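Local coordinates for protein tyrosinase (Aspergillus oryzae, PDB 6JUC) that probably oxidises L-tyrosine and L-dopa to L-dopaquinone with molecular oxygen at a dinuclear copper centre, a step of melanin biosynthesis, at residues F107-T112 / D427-W432. The protein carries 2 engineered substitutions. Residues are numbered along the deposited sequence; the frame is centred on the assembly and turned at random.
Engineered in segment 107-112: F107 (natural residue His). With PER (peroxide ion), chain G.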
loop_
_atom_site.group_PDB
_atom_site.type_symbol
_atom_site.label_atom_id
_atom_site.label_comp_id
_atom_site.label_asym_id
_atom_site.label_seq_id
_atom_site.Cartn_x
_atom_site.Cartn_y
_atom_site.Cartn_z
ATOM N N PHE B 107 7.039 23.319 19.091
ATOM C CA PHE B 107 6.014 22.347 18.700
ATOM C C PHE B 107 4.885 22.244 19.713
ATOM O O PHE B 107 3.750 21.972 19.305
ATOM C CB PHE B 107 6.652 20.983 18.401
ATOM C CG PHE B 107 7.252 20.930 17.013
ATOM C CD1 PHE B 107 6.434 20.704 15.912
ATOM C CD2 PHE B 107 8.605 21.134 16.807
ATOM C CE1 PHE B 107 6.950 20.709 14.629
ATOM C CE2 PHE B 107 9.122 21.127 15.526
ATOM C CZ PHE B 107 8.306 20.908 14.441
ATOM N N ARG B 108 5.113 22.447 21.011
ATOM C CA ARG B 108 3.994 22.469 21.972
ATOM C C ARG B 108 2.961 23.508 21.554
ATOM O O ARG B 108 1.754 23.273 21.568
ATOM C CB ARG B 108 4.488 22.768 23.381
ATOM C CG ARG B 108 3.418 22.941 24.443
ATOM C CD ARG B 108 4.001 22.786 25.857
ATOM N NE ARG B 108 4.432 21.406 26.086
ATOM C CZ ARG B 108 5.155 20.959 27.098
ATOM N NH1 ARG B 108 5.596 21.783 28.050
ATOM N NH2 ARG B 108 5.469 19.665 27.173
ATOM N N VAL B 109 3.454 24.692 21.183
ATOM C CA VAL B 109 2.506 25.717 20.751
ATOM C C VAL B 109 1.834 25.341 19.433
ATOM O O VAL B 109 0.625 25.509 19.285
ATOM C CB VAL B 109 3.178 27.100 20.590
ATOM C CG1 VAL B 109 2.110 28.127 20.220
ATOM C CG2 VAL B 109 3.927 27.477 21.858
ATOM N N TYR B 110 2.610 24.851 18.475
ATOM C CA TYR B 110 2.086 24.459 17.172
ATOM C C TYR B 110 0.945 23.452 17.290
ATOM O O TYR B 110 -0.085 23.538 16.597
ATOM C CB TYR B 110 3.199 23.819 16.335
ATOM C CG TYR B 110 2.988 23.734 14.843
ATOM C CD1 TYR B 110 2.140 24.570 14.125
ATOM C CD2 TYR B 110 3.685 22.778 14.112
ATOM C CE1 TYR B 110 1.986 24.454 12.751
ATOM C CE2 TYR B 110 3.562 22.652 12.748
ATOM C CZ TYR B 110 2.711 23.492 12.064
ATOM O OH TYR B 110 2.596 23.345 10.703
ATOM N N VAL B 111 1.155 22.448 18.127
ATOM C CA VAL B 111 0.176 21.380 18.287
ATOM C C VAL B 111 -1.097 21.940 18.926
ATOM O O VAL B 111 -2.207 21.594 18.508
ATOM C CB VAL B 111 0.746 20.219 19.126
ATOM C CG1 VAL B 111 -0.363 19.249 19.507
ATOM C CG2 VAL B 111 1.873 19.529 18.381
ATOM N N THR B 112 -0.919 22.828 19.901
ATOM C CA THR B 112 -2.048 23.528 20.527
ATOM C C THR B 112 -2.818 24.375 19.529
ATOM O O THR B 112 -4.056 24.420 19.579
ATOM C CB THR B 112 -1.560 24.406 21.693
ATOM O OG1 THR B 112 -1.002 23.562 22.714
ATOM C CG2 THR B 112 -2.697 25.178 22.345
ATOM N N ASP B 427 8.813 29.836 28.228
ATOM C CA ASP B 427 8.342 29.831 29.608
ATOM C C ASP B 427 6.816 29.879 29.680
ATOM O O ASP B 427 6.225 29.440 30.670
ATOM C CB ASP B 427 8.892 31.041 30.373
ATOM C CG ASP B 427 10.239 30.785 31.008
ATOM O OD1 ASP B 427 10.671 29.624 31.071
ATOM O OD2 ASP B 427 10.891 31.766 31.442
ATOM N N ASP B 428 6.156 30.413 28.655
ATOM C CA ASP B 428 4.705 30.493 28.673
ATOM C C ASP B 428 4.077 29.100 28.638
ATOM O O ASP B 428 2.929 28.934 29.052
ATOM C CB ASP B 428 4.168 31.243 27.451
ATOM C CG ASP B 428 4.585 32.692 27.419
ATOM O OD1 ASP B 428 4.712 33.267 28.527
ATOM O OD2 ASP B 428 4.771 33.228 26.307
ATOM N N VAL B 429 4.843 28.130 28.131
ATOM C CA VAL B 429 4.243 26.797 27.973
ATOM C C VAL B 429 5.023 25.758 28.757
ATOM O O VAL B 429 4.918 24.551 28.524
ATOM C CB VAL B 429 4.120 26.425 26.488
ATOM C CG1 VAL B 429 3.197 27.415 25.780
ATOM C CG2 VAL B 429 5.474 26.372 25.790
ATOM N N LYS B 430 5.796 26.207 29.748
ATOM C CA LYS B 430 6.519 25.255 30.586
ATOM C C LYS B 430 5.543 24.290 31.242
ATOM O O LYS B 430 5.783 23.085 31.305
ATOM C CB LYS B 430 7.313 26.019 31.651
ATOM C CG LYS B 430 8.033 25.134 32.641
ATOM C CD LYS B 430 8.815 25.928 33.690
ATOM C CE LYS B 430 9.577 24.939 34.562
ATOM N NZ LYS B 430 10.082 25.539 35.824
ATOM N N ASP B 431 4.443 24.856 31.736
ATOM C CA ASP B 431 3.341 24.035 32.227
ATOM C C ASP B 431 2.318 23.884 31.103
ATOM O O ASP B 431 1.610 24.852 30.804
ATOM C CB ASP B 431 2.714 24.633 33.483
ATOM C CG ASP B 431 1.621 23.756 34.065
ATOM O OD1 ASP B 431 1.257 22.748 33.436
ATOM O OD2 ASP B 431 1.127 24.066 35.168
ATOM N N TRP B 432 2.293 22.715 30.469
ATOM C CA TRP B 432 1.402 22.495 29.328
ATOM C C TRP B 432 -0.053 22.693 29.732
ATOM O O TRP B 432 -0.918 22.984 28.903
ATOM C CB TRP B 432 1.606 21.102 28.705
ATOM C CG TRP B 432 1.436 20.009 29.724
ATOM C CD1 TRP B 432 0.302 19.292 29.987
ATOM C CD2 TRP B 432 2.452 19.516 30.611
ATOM N NE1 TRP B 432 0.561 18.388 30.991
ATOM C CE2 TRP B 432 1.865 18.502 31.393
ATOM C CE3 TRP B 432 3.796 19.845 30.810
ATOM C CZ2 TRP B 432 2.558 17.797 32.372
ATOM C CZ3 TRP B 432 4.486 19.145 31.784
ATOM C CH2 TRP B 432 3.876 18.141 32.549
HETATM O O1 PER G . 9.891 18.439 12.966
HETATM O O2 PER G . 8.550 18.125 12.285
#
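R108 of helix 103-129 and V429 of the loop after strand 420-423 illustrate how a buried arginine can tie an irregular loop to a helix of the copper-binding core. With CG anti to the backbone N (chi1 175°), the arginine chain runs out from the helix to the loop, and its bend at chi3 (-68°) brings NH1 onto the end of the V429 carbonyl. R108 NH1 donates to V429 O at 2.9 Å, nearly in line with the C=O bond and in the guanidinium plane. The aliphatic part of the arginine packs on the valine, with R108 CD 3.7 Å from V429 CB. W432 contributes CB over one guanidinium face, while R108 NH1 approaches the indole edge, 3.8 Å from W432 CE3; the two planes stand 62° apart. Beside this tight centre the packing thins to one touch by V109, whose CG2 lies 4.0 Å from V429 CG1, and on the solvent side the exposed K430 starts its side chain away from the helix and contributes mainly its backbone carbonyl. Helix 371-389 supplies further partners: D380 forms a salt bridge with R108 NE, and Q387 hydrogen-bonds to both R108 NH1 and K430 O. One residue earlier, the engineered F107 directs CZ at the peroxide, 3.3 Å from O1. A buried guanidinium held by a carboxylate and a loop carbonyl probably stays charged, joining loop and both helices through directional polar bonds as well as carbon packing.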